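Local coordinates for glutamate tRNA ligase (Elizabethkingia meningoseptica, PDB 6BRL), which probably attaches glutamate to its cognate tRNA, as a class I aminoacyl-tRNA synthetase whose catalytic domain here holds glutamic acid, at residues 10-15 and 223-228; 46-51 and 79-84; 228-233 and 256-261. One frame throughout, in Å; residues are numbered along the deposited sequence.

Interaction 1. Residues 10-15 and 223-228. With GLU (glutamic acid), chain B.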
loop_
_atom_site.group_PDB
_atom_site.type_symbol
_atom_site.label_atom_id
_atom_site.label_comp_id
_atom_site.label_asym_id
_atom_site.label_seq_id
_atom_site.Cartn_x
_atom_site.Cartn_y
_atom_site.Cartn_z
ATOM N N GLU A 10 -28.273 13.455 7.755
ATOM C CA GLU A 10 -27.625 12.171 7.486
ATOM C C GLU A 10 -26.106 12.275 7.627
ATOM O O GLU A 10 -25.438 12.804 6.738
ATOM C CB GLU A 10 -27.982 11.671 6.084
ATOM N N LYS A 11 -25.561 11.773 8.736
ATOM C CA LYS A 11 -24.114 11.794 8.943
ATOM C C LYS A 11 -23.427 10.851 7.963
ATOM O O LYS A 11 -23.855 9.708 7.792
ATOM C CB LYS A 11 -23.780 11.392 10.376
ATOM C CG LYS A 11 -22.311 11.596 10.763
ATOM C CD LYS A 11 -22.059 11.134 12.199
ATOM C CE LYS A 11 -22.785 9.808 12.489
ATOM N NZ LYS A 11 -22.323 9.104 13.752
ATOM N N VAL A 12 -22.369 11.332 7.301
ATOM C CA VAL A 12 -21.652 10.489 6.347
ATOM C C VAL A 12 -21.037 9.301 7.073
ATOM O O VAL A 12 -20.390 9.468 8.116
ATOM C CB VAL A 12 -20.564 11.306 5.625
ATOM C CG1 VAL A 12 -19.575 10.351 4.929
ATOM C CG2 VAL A 12 -21.194 12.218 4.632
ATOM N N ARG A 13 -21.222 8.094 6.521
ATOM C CA ARG A 13 -20.621 6.892 7.096
ATOM C C ARG A 13 -20.094 6.010 5.966
ATOM O O ARG A 13 -20.848 5.666 5.044
ATOM C CB ARG A 13 -21.647 6.135 7.963
ATOM C CG ARG A 13 -22.020 6.865 9.276
ATOM C CD ARG A 13 -23.108 6.127 10.154
ATOM N NE ARG A 13 -22.812 4.696 10.390
ATOM C CZ ARG A 13 -21.982 4.244 11.333
ATOM N NH1 ARG A 13 -21.335 5.103 12.109
ATOM N NH2 ARG A 13 -21.755 2.936 11.481
ATOM N N VAL A 14 -18.797 5.662 6.017
ATOM C CA VAL A 14 -18.161 4.815 5.003
ATOM C C VAL A 14 -17.529 3.610 5.702
ATOM O O VAL A 14 -17.217 3.660 6.887
ATOM C CB VAL A 14 -17.086 5.577 4.186
ATOM C CG1 VAL A 14 -17.684 6.845 3.525
ATOM C CG2 VAL A 14 -15.926 5.947 5.060
ATOM N N ARG A 15 -17.324 2.531 4.955
ATOM C CA ARG A 15 -16.694 1.334 5.523
ATOM C C ARG A 15 -15.689 0.757 4.542
ATOM O O ARG A 15 -15.982 0.621 3.351
ATOM C CB ARG A 15 -17.711 0.244 5.898
ATOM C CG ARG A 15 -18.323 -0.590 4.747
ATOM C CD ARG A 15 -19.154 0.217 3.713
ATOM N NE ARG A 15 -19.809 -0.688 2.762
ATOM C CZ ARG A 15 -19.168 -1.277 1.749
ATOM N NH1 ARG A 15 -17.855 -1.038 1.543
ATOM N NH2 ARG A 15 -19.818 -2.119 0.942
ATOM N N ILE A 223 -24.635 2.925 6.347
ATOM C CA ILE A 223 -23.620 3.400 5.411
ATOM C C ILE A 223 -24.265 4.338 4.401
ATOM O O ILE A 223 -25.294 4.007 3.808
ATOM C CB ILE A 223 -22.965 2.199 4.716
ATOM C CG1 ILE A 223 -22.330 1.318 5.783
ATOM C CG2 ILE A 223 -21.993 2.661 3.618
ATOM C CD1 ILE A 223 -21.237 2.056 6.590
ATOM N N THR A 224 -23.661 5.509 4.182
ATOM C CA THR A 224 -24.177 6.441 3.177
ATOM C C THR A 224 -23.422 6.406 1.853
ATOM O O THR A 224 -24.033 6.651 0.811
ATOM C CB THR A 224 -24.149 7.869 3.714
ATOM O OG1 THR A 224 -22.788 8.222 3.988
ATOM C CG2 THR A 224 -24.978 7.945 4.997
ATOM N N HIS A 225 -22.132 6.063 1.848
ATOM C CA HIS A 225 -21.336 6.058 0.626
ATOM C C HIS A 225 -20.469 4.802 0.590
ATOM O O HIS A 225 -19.669 4.570 1.508
ATOM C CB HIS A 225 -20.456 7.321 0.549
ATOM C CG HIS A 225 -21.236 8.605 0.466
ATOM N ND1 HIS A 225 -21.881 9.155 1.552
ATOM C CD2 HIS A 225 -21.454 9.456 -0.568
ATOM C CE1 HIS A 225 -22.471 10.286 1.193
ATOM N NE2 HIS A 225 -22.242 10.482 -0.094
ATOM N N VAL A 226 -20.616 4.013 -0.471
ATOM C CA VAL A 226 -19.854 2.790 -0.685
ATOM C C VAL A 226 -18.775 3.131 -1.702
ATOM O O VAL A 226 -19.076 3.448 -2.859
ATOM C CB VAL A 226 -20.742 1.647 -1.191
ATOM C CG1 VAL A 226 -19.909 0.416 -1.583
ATOM C CG2 VAL A 226 -21.849 1.277 -0.128
ATOM N N ILE A 227 -17.520 3.081 -1.277
ATOM C CA ILE A 227 -16.373 3.357 -2.154
ATOM C C ILE A 227 -15.596 2.053 -2.300
ATOM O O ILE A 227 -15.104 1.509 -1.305
ATOM C CB ILE A 227 -15.487 4.472 -1.575
ATOM C CG1 ILE A 227 -16.294 5.752 -1.352
ATOM C CG2 ILE A 227 -14.184 4.709 -2.439
ATOM C CD1 ILE A 227 -15.581 6.746 -0.431
ATOM N N ARG A 228 -15.488 1.540 -3.521
ATOM C CA ARG A 228 -14.813 0.264 -3.731
ATOM C C ARG A 228 -14.239 0.230 -5.138
ATOM O O ARG A 228 -14.455 1.149 -5.941
ATOM C CB ARG A 228 -15.772 -0.908 -3.494
ATOM C CG ARG A 228 -16.949 -0.856 -4.413
ATOM C CD ARG A 228 -18.025 -1.828 -3.913
ATOM N NE ARG A 228 -19.125 -1.918 -4.872
ATOM C CZ ARG A 228 -20.312 -2.450 -4.574
ATOM N NH1 ARG A 228 -20.529 -2.914 -3.338
ATOM N NH2 ARG A 228 -21.270 -2.524 -5.500
HETATM N N GLU B . -15.392 -7.945 0.753
HETATM C CA GLU B . -15.338 -7.083 -0.437
HETATM C C GLU B . -13.891 -6.905 -0.962
HETATM O O GLU B . -13.639 -6.326 -2.041
HETATM C CB GLU B . -15.968 -5.720 -0.124
HETATM C CG GLU B . -16.424 -4.941 -1.344
HETATM C CD GLU B . -17.267 -3.738 -0.960
HETATM O OE1 GLU B . -18.527 -3.812 -1.144
HETATM O OE2 GLU B . -16.657 -2.751 -0.456
HETATM O OXT GLU B . -12.933 -7.366 -0.311
HETATM O O HOH W 1 -17.270 2.946 1.823
#
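R15 and V226 meet where the two strands have begun to diverge, the guanidinium of R15 resting one face against the CG1 methyl of V226, which stands 3.5 Å above its plane, toward the rim. I223 lies at about a right angle to R15 further back, its CG2 packing 3.7 Å from R15 CD. The bend of R15 at chi2 (-62°) carries the side chain past these apolar groups and toward the ligand. There R15 NH1 donates to OE2 of the bound glutamic acid at 2.9 Å and R15 NH2 to its OE1 at 3.0 Å, a two-pronged grip at the guanidinium edge. R228 NH1 gives OE1 a further bond of 3.1 Å, so two arginines converge on one side-chain carboxylate; D218 holds R15 NE in a salt bridge.

At the other end T224 points at the opposite backbone. Its OG1 takes the R13 N-H at 3.0 Å, almost straight (169°), and also pairs with H225 ND1 in the ring plane. T224 N returns a bond to R13 O at 2.9 Å, in the carbonyl plane and on a lone pair. Beyond it the backbones are bridged by a water that accepts from R15 N and I227 N. V14 CG1 lies against H225 O and, more loosely, the CD1 methyl of I227, on the side where helix 26-41 packs. The strands run roughly parallel, 29° apart, with pocket residues R15 and R228 toward their C-terminal ends, as in the Rossmann-type catalytic domain of class I synthetases, and supply part of the glutamate site.

Interaction 2. Residues 46-51 and 79-84; sequences FILRIE and ESPKHG. With GLU (glutamic acid), chain B.
The carbonyl of L48 is buried against S80 and P81 without a conventional partner anywhere in the model. S80 offers it only a CA-H, nearly straight at 169°, with S80 CA 3.5 Å from L48 O. In the parallel register set by L48 N, which donates to E79 O at 2.8 Å, the next donor along would be the nitrogen of P81, which has no hydrogen; the ring carbon CD of P81 comes to L48 O instead. This is consistent with the pairing stopping at a single bridge, between I47 and E79.

Side chains line up along it. I47 and E79 run side by side in the same direction, with I47 CG1 3.5 Å from E79 OE1, while the carboxylate itself is held by Y90 and by a salt bridge from R13. L48 CB faces S80 CB at 3.8 Å, and the ring of P81 crosses I50 at about a right angle, its CG 3.7 Å from I50 CG1. S80 OG, set between its own backbone N and carbonyl carbon (chi1 73°), accepts from H83 N, an ST motif that fixes the turn after the bridge.

Where the strand runs out, R49 approaches E51 side-on: NE and NH2 both donate to E51 OE2, NE at 2.8 Å on the anti side. With OE2 so held, E51 OE1 accepts from the amino group N of the bound glutamic acid at 3.0 Å and from N214. The arrangement is that of a parallel Rossmann-type strand, 45-48, with a short extended segment along one edge and a substrate-binding loop at its C-terminal end.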
loop_
_atom_site.group_PDB
_atom_site.type_symbol
_atom_site.label_atom_id
_atom_site.label_comp_id
_atom_site.label_asym_id
_atom_site.label_seq_id
_atom_site.Cartn_x
_atom_site.Cartn_y
_atom_site.Cartn_z
ATOM N N PHE A 46 -15.684 6.288 9.926
ATOM C CA PHE A 46 -14.851 5.413 9.113
ATOM C C PHE A 46 -14.920 4.045 9.781
ATOM O O PHE A 46 -14.381 3.850 10.872
ATOM C CB PHE A 46 -13.400 5.946 9.036
ATOM C CG PHE A 46 -12.415 4.981 8.364
ATOM C CD1 PHE A 46 -12.765 4.318 7.201
ATOM C CD2 PHE A 46 -11.152 4.744 8.903
ATOM C CE1 PHE A 46 -11.882 3.429 6.590
ATOM C CE2 PHE A 46 -10.253 3.863 8.295
ATOM C CZ PHE A 46 -10.621 3.203 7.133
ATOM N N ILE A 47 -15.587 3.099 9.148
ATOM C CA ILE A 47 -15.884 1.806 9.756
ATOM C C ILE A 47 -14.995 0.762 9.098
ATOM O O ILE A 47 -14.772 0.828 7.885
ATOM C CB ILE A 47 -17.376 1.446 9.571
ATOM C CG1 ILE A 47 -18.260 2.307 10.463
ATOM C CG2 ILE A 47 -17.598 -0.049 9.835
ATOM C CD1 ILE A 47 -18.667 3.636 9.876
ATOM N N LEU A 48 -14.484 -0.205 9.890
ATOM C CA LEU A 48 -13.841 -1.397 9.330
ATOM C C LEU A 48 -14.780 -2.586 9.566
ATOM O O LEU A 48 -15.115 -2.879 10.720
ATOM C CB LEU A 48 -12.484 -1.662 9.997
ATOM C CG LEU A 48 -11.892 -3.030 9.616
ATOM C CD1 LEU A 48 -11.566 -3.029 8.118
ATOM C CD2 LEU A 48 -10.622 -3.329 10.395
ATOM N N ARG A 49 -15.208 -3.259 8.486
ATOM C CA ARG A 49 -16.019 -4.471 8.585
ATOM C C ARG A 49 -15.236 -5.627 7.972
ATOM O O ARG A 49 -14.750 -5.525 6.835
ATOM C CB ARG A 49 -17.385 -4.304 7.870
ATOM C CG ARG A 49 -18.321 -5.573 8.015
ATOM C CD ARG A 49 -19.744 -5.329 7.439
ATOM N NE ARG A 49 -19.755 -5.172 5.978
ATOM C CZ ARG A 49 -20.369 -4.175 5.331
ATOM N NH1 ARG A 49 -21.057 -3.241 5.997
ATOM N NH2 ARG A 49 -20.344 -4.128 4.007
ATOM N N ILE A 50 -15.067 -6.703 8.724
ATOM C CA ILE A 50 -14.283 -7.843 8.236
ATOM C C ILE A 50 -15.233 -8.815 7.541
ATOM O O ILE A 50 -16.149 -9.353 8.176
ATOM C CB ILE A 50 -13.522 -8.535 9.377
ATOM C CG1 ILE A 50 -12.425 -7.625 9.904
ATOM C CG2 ILE A 50 -12.841 -9.824 8.872
ATOM C CD1 ILE A 50 -11.299 -7.395 8.891
ATOM N N GLU A 51 -14.983 -9.084 6.249
ATOM C CA GLU A 51 -15.962 -9.770 5.385
ATOM C C GLU A 51 -15.544 -11.230 5.243
ATOM O O GLU A 51 -14.966 -11.669 4.248
ATOM C CB GLU A 51 -16.104 -9.041 4.057
ATOM C CG GLU A 51 -16.792 -7.691 4.356
ATOM C CD GLU A 51 -17.867 -7.269 3.368
ATOM O OE1 GLU A 51 -17.936 -7.790 2.248
ATOM O OE2 GLU A 51 -18.635 -6.354 3.691
ATOM N N GLU A 79 -14.859 2.474 14.171
ATOM C CA GLU A 79 -15.625 1.281 14.532
ATOM C C GLU A 79 -14.948 0.092 13.853
ATOM O O GLU A 79 -14.552 0.185 12.689
ATOM C CB GLU A 79 -17.097 1.403 14.062
ATOM C CG GLU A 79 -17.857 2.642 14.681
ATOM C CD GLU A 79 -19.241 2.857 14.043
ATOM O OE1 GLU A 79 -19.883 1.890 13.534
ATOM O OE2 GLU A 79 -19.717 4.004 14.059
ATOM N N SER A 80 -14.814 -1.026 14.579
ATOM C CA SER A 80 -14.111 -2.165 14.033
ATOM C C SER A 80 -14.249 -3.363 14.971
ATOM O O SER A 80 -14.708 -3.213 16.110
ATOM C CB SER A 80 -12.636 -1.805 13.841
ATOM O OG SER A 80 -12.007 -1.758 15.102
ATOM N N PRO A 81 -13.858 -4.554 14.539
ATOM C CA PRO A 81 -13.865 -5.696 15.475
ATOM C C PRO A 81 -13.032 -5.432 16.719
ATOM O O PRO A 81 -13.509 -5.655 17.838
ATOM C CB PRO A 81 -13.281 -6.837 14.633
ATOM C CG PRO A 81 -13.655 -6.461 13.201
ATOM C CD PRO A 81 -13.509 -4.954 13.161
ATOM N N LYS A 82 -11.816 -4.895 16.538
ATOM C CA LYS A 82 -10.895 -4.627 17.647
ATOM C C LYS A 82 -11.457 -3.586 18.608
ATOM O O LYS A 82 -11.398 -3.764 19.827
ATOM C CB LYS A 82 -9.535 -4.160 17.098
ATOM C CG LYS A 82 -8.502 -3.775 18.167
ATOM C CD LYS A 82 -7.061 -3.955 17.629
ATOM C CE LYS A 82 -6.139 -2.778 17.970
ATOM N NZ LYS A 82 -4.750 -2.953 17.441
ATOM N N HIS A 83 -12.019 -2.500 18.078
ATOM C CA HIS A 83 -12.436 -1.376 18.906
ATOM C C HIS A 83 -13.884 -1.455 19.384
ATOM O O HIS A 83 -14.214 -0.808 20.379
ATOM C CB HIS A 83 -12.253 -0.043 18.153
ATOM C CG HIS A 83 -12.623 1.163 18.969
ATOM N ND1 HIS A 83 -13.803 1.859 18.782
ATOM C CD2 HIS A 83 -12.002 1.758 20.015
ATOM C CE1 HIS A 83 -13.873 2.847 19.657
ATOM N NE2 HIS A 83 -12.791 2.811 20.416
ATOM N N GLY A 84 -14.753 -2.204 18.711
ATOM C CA GLY A 84 -16.180 -2.137 19.004
ATOM C C GLY A 84 -16.895 -1.050 18.212
ATOM O O GLY A 84 -16.385 -0.532 17.213
HETATM N N GLU B . -15.392 -7.945 0.753
HETATM C CA GLU B . -15.338 -7.083 -0.437
HETATM C C GLU B . -13.891 -6.905 -0.962
HETATM O O GLU B . -13.639 -6.326 -2.041
HETATM C CB GLU B . -15.968 -5.720 -0.124
HETATM C CG GLU B . -16.424 -4.941 -1.344
HETATM C CD GLU B . -17.267 -3.738 -0.960
HETATM O OE1 GLU B . -18.527 -3.812 -1.144
HETATM O OE2 GLU B . -16.657 -2.751 -0.456
HETATM O OXT GLU B . -12.933 -7.366 -0.311
#

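Interaction 3. Residues 228-233 and 256-261. With GLU (glutamic acid), chain B; EDO (1,2-ethanediol), chain C.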
loop_
_atom_site.group_PDB
_atom_site.type_symbol
_atom_site.label_atom_id
_atom_site.label_comp_id
_atom_site.label_asym_id
_atom_site.label_seq_id
_atom_site.Cartn_x
_atom_site.Cartn_y
_atom_site.Cartn_z
ATOM N N ARG A 228 -15.488 1.540 -3.521
ATOM C CA ARG A 228 -14.813 0.264 -3.731
ATOM C C ARG A 228 -14.239 0.230 -5.138
ATOM O O ARG A 228 -14.455 1.149 -5.941
ATOM C CB ARG A 228 -15.772 -0.908 -3.494
ATOM C CG ARG A 228 -16.949 -0.856 -4.413
ATOM C CD ARG A 228 -18.025 -1.828 -3.913
ATOM N NE ARG A 228 -19.125 -1.918 -4.872
ATOM C CZ ARG A 228 -20.312 -2.450 -4.574
ATOM N NH1 ARG A 228 -20.529 -2.914 -3.338
ATOM N NH2 ARG A 228 -21.270 -2.524 -5.500
ATOM N N GLY A 229 -13.493 -0.843 -5.438
ATOM C CA GLY A 229 -12.873 -0.975 -6.750
ATOM C C GLY A 229 -13.869 -1.334 -7.852
ATOM O O GLY A 229 -14.934 -1.951 -7.640
ATOM N N GLU A 230 -13.468 -1.005 -9.077
ATOM C CA GLU A 230 -14.298 -1.270 -10.252
ATOM C C GLU A 230 -14.541 -2.751 -10.508
ATOM O O GLU A 230 -15.413 -3.080 -11.312
ATOM C CB GLU A 230 -13.664 -0.658 -11.499
ATOM C CG GLU A 230 -12.325 -1.289 -11.885
ATOM C CD GLU A 230 -11.793 -0.775 -13.222
ATOM O OE1 GLU A 230 -12.599 -0.480 -14.112
ATOM O OE2 GLU A 230 -10.568 -0.671 -13.392
ATOM N N GLU A 231 -13.819 -3.666 -9.866
ATOM C CA GLU A 231 -14.175 -5.070 -10.085
ATOM C C GLU A 231 -15.611 -5.376 -9.643
ATOM O O GLU A 231 -16.212 -6.338 -10.127
ATOM C CB GLU A 231 -13.171 -5.986 -9.361
ATOM C CG GLU A 231 -13.272 -5.963 -7.840
ATOM C CD GLU A 231 -12.422 -4.870 -7.182
ATOM O OE1 GLU A 231 -11.978 -3.922 -7.893
ATOM O OE2 GLU A 231 -12.214 -4.974 -5.944
ATOM N N TRP A 232 -16.178 -4.577 -8.748
ATOM C CA TRP A 232 -17.540 -4.736 -8.262
ATOM C C TRP A 232 -18.571 -4.033 -9.137
ATOM O O TRP A 232 -19.766 -4.207 -8.917
ATOM C CB TRP A 232 -17.651 -4.194 -6.823
ATOM C CG TRP A 232 -16.863 -5.029 -5.876
ATOM C CD1 TRP A 232 -15.761 -4.652 -5.132
ATOM C CD2 TRP A 232 -17.039 -6.432 -5.653
ATOM N NE1 TRP A 232 -15.293 -5.739 -4.414
ATOM C CE2 TRP A 232 -16.049 -6.839 -4.724
ATOM C CE3 TRP A 232 -17.965 -7.386 -6.125
ATOM C CZ2 TRP A 232 -15.957 -8.162 -4.260
ATOM C CZ3 TRP A 232 -17.862 -8.701 -5.674
ATOM C CH2 TRP A 232 -16.863 -9.071 -4.747
ATOM N N LEU A 233 -18.148 -3.279 -10.139
ATOM C CA LEU A 233 -19.126 -2.585 -10.975
ATOM C C LEU A 233 -20.152 -3.500 -11.644
ATOM O O LEU A 233 -21.350 -3.152 -11.629
ATOM C CB LEU A 233 -18.371 -1.721 -12.008
ATOM C CG LEU A 233 -19.173 -0.561 -12.639
ATOM C CD1 LEU A 233 -19.687 0.458 -11.615
ATOM C CD2 LEU A 233 -18.300 0.151 -13.670
ATOM N N LEU A 256 -13.635 2.863 -7.984
ATOM C CA LEU A 256 -12.274 3.296 -8.320
ATOM C C LEU A 256 -11.654 2.401 -9.390
ATOM O O LEU A 256 -11.706 1.172 -9.284
ATOM C CB LEU A 256 -11.405 3.267 -7.059
ATOM C CG LEU A 256 -11.943 4.112 -5.883
ATOM C CD1 LEU A 256 -11.204 3.802 -4.551
ATOM C CD2 LEU A 256 -11.745 5.570 -6.273
ATOM N N SER A 257 -11.054 3.008 -10.403
ATOM C CA SER A 257 -10.383 2.226 -11.436
ATOM C C SER A 257 -9.090 1.604 -10.901
ATOM O O SER A 257 -8.386 2.190 -10.075
ATOM C CB SER A 257 -10.071 3.089 -12.647
ATOM O OG SER A 257 -11.256 3.603 -13.187
ATOM N N LEU A 258 -8.778 0.411 -11.402
ATOM C CA LEU A 258 -7.607 -0.340 -10.942
ATOM C C LEU A 258 -6.321 0.404 -11.263
ATOM O O LEU A 258 -6.201 1.020 -12.320
ATOM C CB LEU A 258 -7.560 -1.721 -11.611
ATOM C CG LEU A 258 -8.664 -2.711 -11.193
ATOM C CD1 LEU A 258 -8.534 -4.044 -11.911
ATOM C CD2 LEU A 258 -8.655 -2.896 -9.693
ATOM N N ILE A 259 -5.353 0.327 -10.347
ATOM C CA ILE A 259 -4.020 0.882 -10.597
ATOM C C ILE A 259 -3.367 0.138 -11.748
ATOM O O ILE A 259 -3.435 -1.093 -11.828
ATOM C CB ILE A 259 -3.187 0.797 -9.308
ATOM C CG1 ILE A 259 -3.948 1.526 -8.186
ATOM C CG2 ILE A 259 -1.766 1.339 -9.522
ATOM C CD1 ILE A 259 -3.434 1.263 -6.799
ATOM N N LEU A 260 -2.773 0.885 -12.675
ATOM C CA LEU A 260 -2.136 0.346 -13.871
ATOM C C LEU A 260 -0.656 0.038 -13.647
ATOM O O LEU A 260 0.005 0.653 -12.802
ATOM C CB LEU A 260 -2.242 1.336 -15.027
ATOM C CG LEU A 260 -3.652 1.812 -15.342
ATOM C CD1 LEU A 260 -3.540 2.869 -16.396
ATOM C CD2 LEU A 260 -4.525 0.635 -15.789
ATOM N N LYS A 261 -0.134 -0.885 -14.477
ATOM C CA LYS A 261 1.291 -1.233 -14.506
ATOM C C LYS A 261 2.154 -0.004 -14.764
ATOM O O LYS A 261 1.713 0.938 -15.434
ATOM C CB LYS A 261 1.598 -2.252 -15.617
ATOM C CG LYS A 261 0.837 -3.572 -15.534
ATOM C CD LYS A 261 1.405 -4.621 -16.497
ATOM C CE LYS A 261 0.745 -5.996 -16.302
ATOM N NZ LYS A 261 0.916 -6.554 -14.916
HETATM N N GLU B . -15.392 -7.945 0.753
HETATM C CA GLU B . -15.338 -7.083 -0.437
HETATM C C GLU B . -13.891 -6.905 -0.962
HETATM O O GLU B . -13.639 -6.326 -2.041
HETATM C CB GLU B . -15.968 -5.720 -0.124
HETATM C CG GLU B . -16.424 -4.941 -1.344
HETATM C CD GLU B . -17.267 -3.738 -0.960
HETATM O OE1 GLU B . -18.527 -3.812 -1.144
HETATM O OE2 GLU B . -16.657 -2.751 -0.456
HETATM O OXT GLU B . -12.933 -7.366 -0.311
HETATM C C1 EDO C . -9.263 5.814 -9.388
HETATM O O1 EDO C . -10.535 5.876 -10.074
HETATM C C2 EDO C . -8.178 6.479 -10.233
HETATM O O2 EDO C . -7.897 5.749 -11.437
HETATM O O HOH W 2 -7.799 0.699 -14.313
#
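E230 OE2 accepts the backbone N-H of L258 at 2.9 Å, almost perfectly straight (176°), on its anti side and well out of the carboxylate plane. The side chain is extended beyond CG, which carries the carboxylate across L256 O to the neighbouring backbone. A water donates to this same oxygen and to L258 O, bracing the junction, while E230 OE1 forms a salt bridge with R186. Behind this, L256 N donates to R228 O at 2.8 Å and E230 N to L256 O at 2.8 Å, so both polar atoms of the L256 backbone are used, one before and one after G229. This is the parallel bridge of strands 225-229 and 252-256 in the Rossmann-type sheet, at the point where the first strand turns into the 3-10 segment 230-232.

That turn presents W232 to the ligand: its NE1 donates to the O of the bound glutamic acid at 3.0 Å, in the ring plane, and its ring stacks with Y210. E231 CG lies 3.9 Å above one face of the W232 ring. On the outer side L258 CG packs against E230 OE2 at 3.6 Å, and L258 CD2 meets E231 OE1 with the side chains at about a right angle. S257 N holds a 1,2-ethanediol, probably from the crystallisation liquor, through O1 at 2.9 Å. L256 turns its side chain onto R30, T31 and Y34 of helix 26-41.

Overall arrangement
From the N terminus, strand 13-16 is met first, and interaction 1 pairs the segment at its start with 223-228 across more than 200 residues. Within that long loop interaction 2 closes a much shorter one, joining 46-51 to 79-84 around helix 62-73. Interaction 3 opens after interaction 1 has closed, beginning at the shared R228 and enclosing helix 236-246. Strand 13-16 is thus flanked by 45-48 and 225-229, the latter by 252-256. Interactions 1 and 2 touch through the V14-I47 backbone bond and the R13-E79 salt bridge; interactions 1 and 3 pack I227 on L256. Interactions 2 and 3 do not touch, yet all three reach the bound glutamic acid.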